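Local coordinates for alpha-glucosidase YIHQ (Escherichia coli, PDB 5AEG), which hydrolyses sulfoquinovosyl diacylglycerides and simpler sulfoquinovosides such as sulfoquinovosyl glycerol, releasing sulfoquinovose for use as a carbon and sulfur source, at residues 343-355 with 373-385. Numbering follows the deposited sequence.
Sequences DLCEEAAQHGYLA and GVVDLTNPEAYAW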
loop_
_atom_site.group_PDB
_atom_site.type_symbol
_atom_site.label_atom_id
_atom_site.label_comp_id
_atom_site.label_asym_id
_atom_site.label_seq_id
_atom_site.Cartn_x
_atom_site.Cartn_y
_atom_site.Cartn_z
ATOM N N ASP A 343 5.712 -19.769 -23.123
ATOM C CA ASP A 343 5.456 -19.054 -24.370
ATOM C C ASP A 343 5.721 -17.593 -24.288
ATOM O O ASP A 343 6.338 -17.012 -25.195
ATOM C CB ASP A 343 3.945 -19.096 -24.683
ATOM C CG ASP A 343 3.487 -20.401 -25.200
ATOM O OD1 ASP A 343 4.365 -21.266 -25.493
ATOM O OD2 ASP A 343 2.233 -20.539 -25.309
ATOM N N LEU A 344 5.147 -16.937 -23.255
ATOM C CA LEU A 344 5.282 -15.469 -23.209
ATOM C C LEU A 344 6.708 -15.026 -23.115
ATOM O O LEU A 344 7.028 -14.012 -23.723
ATOM C CB LEU A 344 4.502 -14.784 -22.051
ATOM C CG LEU A 344 3.004 -14.981 -22.117
ATOM C CD1 LEU A 344 2.326 -14.315 -20.910
ATOM C CD2 LEU A 344 2.412 -14.363 -23.387
ATOM N N CYS A 345 7.533 -15.705 -22.338
ATOM C CA CYS A 345 8.928 -15.284 -22.150
ATOM C C CYS A 345 9.706 -15.489 -23.466
ATOM O O CYS A 345 10.617 -14.715 -23.775
ATOM C CB CYS A 345 9.620 -16.109 -21.061
ATOM S SG CYS A 345 11.236 -15.442 -20.508
ATOM N N GLU A 346 9.367 -16.551 -24.210
ATOM C CA GLU A 346 10.052 -16.812 -25.512
ATOM C C GLU A 346 9.732 -15.661 -26.469
ATOM O O GLU A 346 10.606 -15.062 -27.109
ATOM C CB GLU A 346 9.579 -18.182 -26.044
ATOM C CG GLU A 346 10.234 -18.600 -27.372
ATOM C CD GLU A 346 9.558 -19.821 -28.016
ATOM O OE1 GLU A 346 8.724 -20.526 -27.355
ATOM O OE2 GLU A 346 9.881 -20.078 -29.198
ATOM N N GLU A 347 8.463 -15.311 -26.546
ATOM C CA GLU A 347 8.057 -14.166 -27.315
ATOM C C GLU A 347 8.775 -12.860 -26.915
ATOM O O GLU A 347 9.316 -12.125 -27.762
ATOM C CB GLU A 347 6.541 -14.047 -27.259
ATOM C CG GLU A 347 5.973 -12.854 -28.006
ATOM C CD GLU A 347 4.445 -12.892 -28.135
ATOM O OE1 GLU A 347 3.752 -13.334 -27.190
ATOM O OE2 GLU A 347 3.935 -12.446 -29.181
ATOM N N ALA A 348 8.800 -12.592 -25.625
ATOM C CA ALA A 348 9.579 -11.505 -25.076
ATOM C C ALA A 348 11.067 -11.536 -25.456
ATOM O O ALA A 348 11.610 -10.518 -25.874
ATOM C CB ALA A 348 9.451 -11.489 -23.537
ATOM N N ALA A 349 11.707 -12.689 -25.281
ATOM C CA ALA A 349 13.116 -12.832 -25.656
ATOM C C ALA A 349 13.259 -12.500 -27.141
ATOM O O ALA A 349 14.169 -11.781 -27.519
ATOM C CB ALA A 349 13.651 -14.217 -25.346
ATOM N N GLN A 350 12.335 -12.961 -27.969
ATOM C CA GLN A 350 12.458 -12.718 -29.426
ATOM C C GLN A 350 12.346 -11.273 -29.803
ATOM O O GLN A 350 12.968 -10.865 -30.783
ATOM C CB GLN A 350 11.380 -13.412 -30.219
ATOM C CG GLN A 350 11.500 -14.900 -30.278
ATOM C CD GLN A 350 10.218 -15.504 -30.816
ATOM O OE1 GLN A 350 9.414 -14.819 -31.500
ATOM N NE2 GLN A 350 9.994 -16.784 -30.500
ATOM N N HIS A 351 11.520 -10.495 -29.100
ATOM C CA HIS A 351 11.315 -9.114 -29.464
ATOM C C HIS A 351 12.128 -8.090 -28.649
ATOM O O HIS A 351 11.973 -6.897 -28.861
ATOM C CB HIS A 351 9.853 -8.787 -29.422
ATOM C CG HIS A 351 9.061 -9.502 -30.460
ATOM N ND1 HIS A 351 8.809 -10.864 -30.403
ATOM C CD2 HIS A 351 8.452 -9.047 -31.580
ATOM C CE1 HIS A 351 8.077 -11.213 -31.446
ATOM N NE2 HIS A 351 7.838 -10.129 -32.167
ATOM N N GLY A 352 13.005 -8.549 -27.764
ATOM C CA GLY A 352 13.832 -7.661 -26.891
ATOM C C GLY A 352 12.960 -6.960 -25.795
ATOM O O GLY A 352 13.250 -5.826 -25.396
ATOM N N TYR A 353 11.891 -7.629 -25.358
ATOM C CA TYR A 353 10.936 -7.076 -24.351
ATOM C C TYR A 353 11.373 -7.279 -22.869
ATOM O O TYR A 353 10.670 -6.794 -21.928
ATOM C CB TYR A 353 9.538 -7.698 -24.572
ATOM C CG TYR A 353 8.791 -7.313 -25.865
ATOM C CD1 TYR A 353 9.183 -6.230 -26.638
ATOM C CD2 TYR A 353 7.678 -8.051 -26.309
ATOM C CE1 TYR A 353 8.508 -5.869 -27.789
ATOM C CE2 TYR A 353 6.999 -7.699 -27.475
ATOM C CZ TYR A 353 7.441 -6.597 -28.198
ATOM O OH TYR A 353 6.850 -6.144 -29.334
ATOM N N LEU A 354 12.486 -7.990 -22.640
ATOM C CA LEU A 354 13.043 -8.236 -21.313
ATOM C C LEU A 354 14.113 -7.243 -20.922
ATOM O O LEU A 354 14.773 -6.666 -21.787
ATOM C CB LEU A 354 13.563 -9.656 -21.202
ATOM C CG LEU A 354 12.543 -10.770 -21.480
ATOM C CD1 LEU A 354 13.176 -12.148 -21.420
ATOM C CD2 LEU A 354 11.394 -10.743 -20.466
ATOM N N ALA A 355 14.209 -6.959 -19.621
ATOM C CA ALA A 355 15.339 -6.243 -19.092
ATOM C C ALA A 355 16.580 -7.036 -19.351
ATOM O O ALA A 355 16.539 -8.265 -19.391
ATOM C CB ALA A 355 15.200 -6.065 -17.574
ATOM N N GLY A 373 11.763 -14.205 -16.594
ATOM C CA GLY A 373 12.234 -12.954 -17.237
ATOM C C GLY A 373 11.500 -11.733 -16.705
ATOM O O GLY A 373 10.307 -11.790 -16.344
ATOM N N VAL A 374 12.223 -10.641 -16.630
ATOM C CA VAL A 374 11.720 -9.400 -16.128
ATOM C C VAL A 374 11.220 -8.625 -17.333
ATOM O O VAL A 374 12.055 -8.184 -18.132
ATOM C CB VAL A 374 12.830 -8.571 -15.391
ATOM C CG1 VAL A 374 12.249 -7.254 -14.890
ATOM C CG2 VAL A 374 13.493 -9.339 -14.275
ATOM N N VAL A 375 9.919 -8.326 -17.384
ATOM C CA VAL A 375 9.331 -7.600 -18.476
ATOM C C VAL A 375 9.770 -6.147 -18.346
ATOM O O VAL A 375 9.646 -5.540 -17.271
ATOM C CB VAL A 375 7.817 -7.678 -18.489
ATOM C CG1 VAL A 375 7.192 -6.817 -19.569
ATOM C CG2 VAL A 375 7.346 -9.132 -18.595
ATOM N N ASP A 376 10.308 -5.576 -19.417
ATOM C CA ASP A 376 10.891 -4.233 -19.314
ATOM C C ASP A 376 9.883 -3.219 -19.587
ATOM O O ASP A 376 9.704 -2.752 -20.729
ATOM C CB ASP A 376 12.138 -4.046 -20.200
ATOM C CG ASP A 376 12.785 -2.657 -20.018
ATOM O OD1 ASP A 376 12.260 -1.816 -19.233
ATOM O OD2 ASP A 376 13.870 -2.419 -20.616
ATOM N N LEU A 377 9.192 -2.802 -18.515
ATOM C CA LEU A 377 8.081 -1.880 -18.694
ATOM C C LEU A 377 8.493 -0.460 -19.223
ATOM O O LEU A 377 7.593 0.337 -19.545
ATOM C CB LEU A 377 7.231 -1.737 -17.382
ATOM C CG LEU A 377 6.589 -3.047 -16.887
ATOM C CD1 LEU A 377 5.840 -2.873 -15.556
ATOM C CD2 LEU A 377 5.631 -3.534 -17.932
ATOM N N THR A 378 9.797 -0.132 -19.207
ATOM C CA THR A 378 10.283 1.153 -19.750
ATOM C C THR A 378 10.470 1.040 -21.295
ATOM O O THR A 378 10.701 2.011 -21.918
ATOM C CB THR A 378 11.653 1.605 -19.203
ATOM O OG1 THR A 378 12.733 0.833 -19.772
ATOM C CG2 THR A 378 11.755 1.449 -17.672
ATOM N N ASN A 379 10.377 -0.146 -21.858
ATOM C CA ASN A 379 10.333 -0.328 -23.308
ATOM C C ASN A 379 8.927 -0.158 -23.813
ATOM O O ASN A 379 8.018 -0.958 -23.541
ATOM C CB ASN A 379 10.897 -1.698 -23.656
ATOM C CG ASN A 379 10.852 -2.017 -25.172
ATOM O OD1 ASN A 379 10.104 -1.410 -25.946
ATOM N ND2 ASN A 379 11.622 -2.971 -25.542
ATOM N N PRO A 380 8.688 0.903 -24.551
ATOM C CA PRO A 380 7.285 1.151 -24.901
ATOM C C PRO A 380 6.563 0.023 -25.709
ATOM O O PRO A 380 5.322 -0.129 -25.625
ATOM C CB PRO A 380 7.349 2.450 -25.716
ATOM C CG PRO A 380 8.700 3.054 -25.452
ATOM C CD PRO A 380 9.617 1.939 -25.079
ATOM N N GLU A 381 7.309 -0.783 -26.454
ATOM C CA GLU A 381 6.676 -1.884 -27.162
ATOM C C GLU A 381 6.415 -3.053 -26.211
ATOM O O GLU A 381 5.423 -3.750 -26.354
ATOM C CB GLU A 381 7.552 -2.358 -28.323
ATOM C CG GLU A 381 7.731 -1.310 -29.402
ATOM C CD GLU A 381 8.941 -1.616 -30.267
ATOM O OE1 GLU A 381 9.110 -2.800 -30.679
ATOM O OE2 GLU A 381 9.728 -0.677 -30.521
ATOM N N ALA A 382 7.333 -3.272 -25.272
ATOM C CA ALA A 382 7.136 -4.339 -24.271
ATOM C C ALA A 382 5.904 -4.011 -23.375
ATOM O O ALA A 382 5.092 -4.902 -23.074
ATOM C CB ALA A 382 8.369 -4.517 -23.450
ATOM N N TYR A 383 5.789 -2.730 -22.998
ATOM C CA TYR A 383 4.655 -2.200 -22.216
ATOM C C TYR A 383 3.360 -2.403 -22.922
ATOM O O TYR A 383 2.428 -2.993 -22.340
ATOM C CB TYR A 383 4.884 -0.732 -21.884
ATOM C CG TYR A 383 3.802 -0.084 -21.080
ATOM C CD1 TYR A 383 2.669 0.430 -21.689
ATOM C CD2 TYR A 383 3.908 0.027 -19.699
ATOM C CE1 TYR A 383 1.677 1.063 -20.968
ATOM C CE2 TYR A 383 2.902 0.640 -18.951
ATOM C CZ TYR A 383 1.784 1.152 -19.564
ATOM O OH TYR A 383 0.795 1.755 -18.808
ATOM N N ALA A 384 3.303 -1.982 -24.201
ATOM C CA ALA A 384 2.152 -2.222 -25.097
ATOM C C ALA A 384 1.788 -3.672 -25.226
ATOM O O ALA A 384 0.592 -4.033 -25.174
ATOM C CB ALA A 384 2.402 -1.648 -26.514
ATOM N N TRP A 385 2.813 -4.483 -25.403
ATOM C CA TRP A 385 2.673 -5.939 -25.551
ATOM C C TRP A 385 2.049 -6.568 -24.310
ATOM O O TRP A 385 1.197 -7.396 -24.403
ATOM C CB TRP A 385 4.048 -6.577 -25.768
ATOM C CG TRP A 385 4.152 -8.106 -25.636
ATOM C CD1 TRP A 385 3.680 -9.070 -26.504
ATOM C CD2 TRP A 385 4.759 -8.823 -24.564
ATOM N NE1 TRP A 385 3.976 -10.320 -26.033
ATOM C CE2 TRP A 385 4.634 -10.199 -24.844
ATOM C CE3 TRP A 385 5.440 -8.440 -23.410
ATOM C CZ2 TRP A 385 5.142 -11.165 -24.009
ATOM C CZ3 TRP A 385 5.942 -9.398 -22.591
ATOM C CH2 TRP A 385 5.791 -10.746 -22.888
HETATM O O HOH W 1 11.871 -4.135 -28.131
HETATM O O HOH W 2 13.789 -4.124 -22.954
#
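Tyr-353 and Trp-385 carry this contact as an oblique aromatic pair, their planes 39° apart, with Tyr-353 CE2 coming to 3.4 Å from Trp-385 CG. Ala-382 CA, in a CH-pi contact, and Glu-381 O both lie over one face of the Tyr-353 ring, offset toward the rim; His-351 CB sits over the centre of the opposite face, and Asn-379 ND2 lies at the edge. The Trp-385 ring takes Tyr-353 on one face and has Glu-347 OE1 in its plane at the edge. Within the family 31 TIM-barrel domain, the pair shows how aromatic side chains bridge two well-separated helices: Trp-385 comes from helix 380-395 and Tyr-353 from the loop that follows helix 343-351, the two helical segments running nearly antiparallel (156°), their axes 11.4 Å apart at the closest. With CG anti to the backbone N (chi1 167°), the Trp-385 indole reaches across to helix 343-351, where CH2 packs 3.8 Å from Ala-348 CB and NE1 makes a weak but nearly straight bond of 3.2 Å to Glu-347 OE1. Replacing the indole by an alanine here would remove the ring that lies between Tyr-353 and Ala-348, and would probably open a gap there and leave Glu-347 OE1 without its NE1 partner. A Schellman motif at Gly-352, whose phi is positive, ends the first helix and brings the chain round to Tyr-353. From there Leu-354 forms a single bridge with Val-375, flanked by bonds from Asp-376 N to Tyr-353 O (2.8 Å) and from Ala-355 N to Val-374 O (2.9 Å). Asp-376 OD1 accepts from Thr-378 N, an Asx turn, and from Thr-378 OG1, while OD2 accepts from His-417 N. Asn-379 OD1 caps helix 380-395, accepting from Glu-381 N and weakly from Ala-382 N, while ND2 donates weakly to Gly-352 O and, at 2.8 Å, to a water that itself donates to His-351 O.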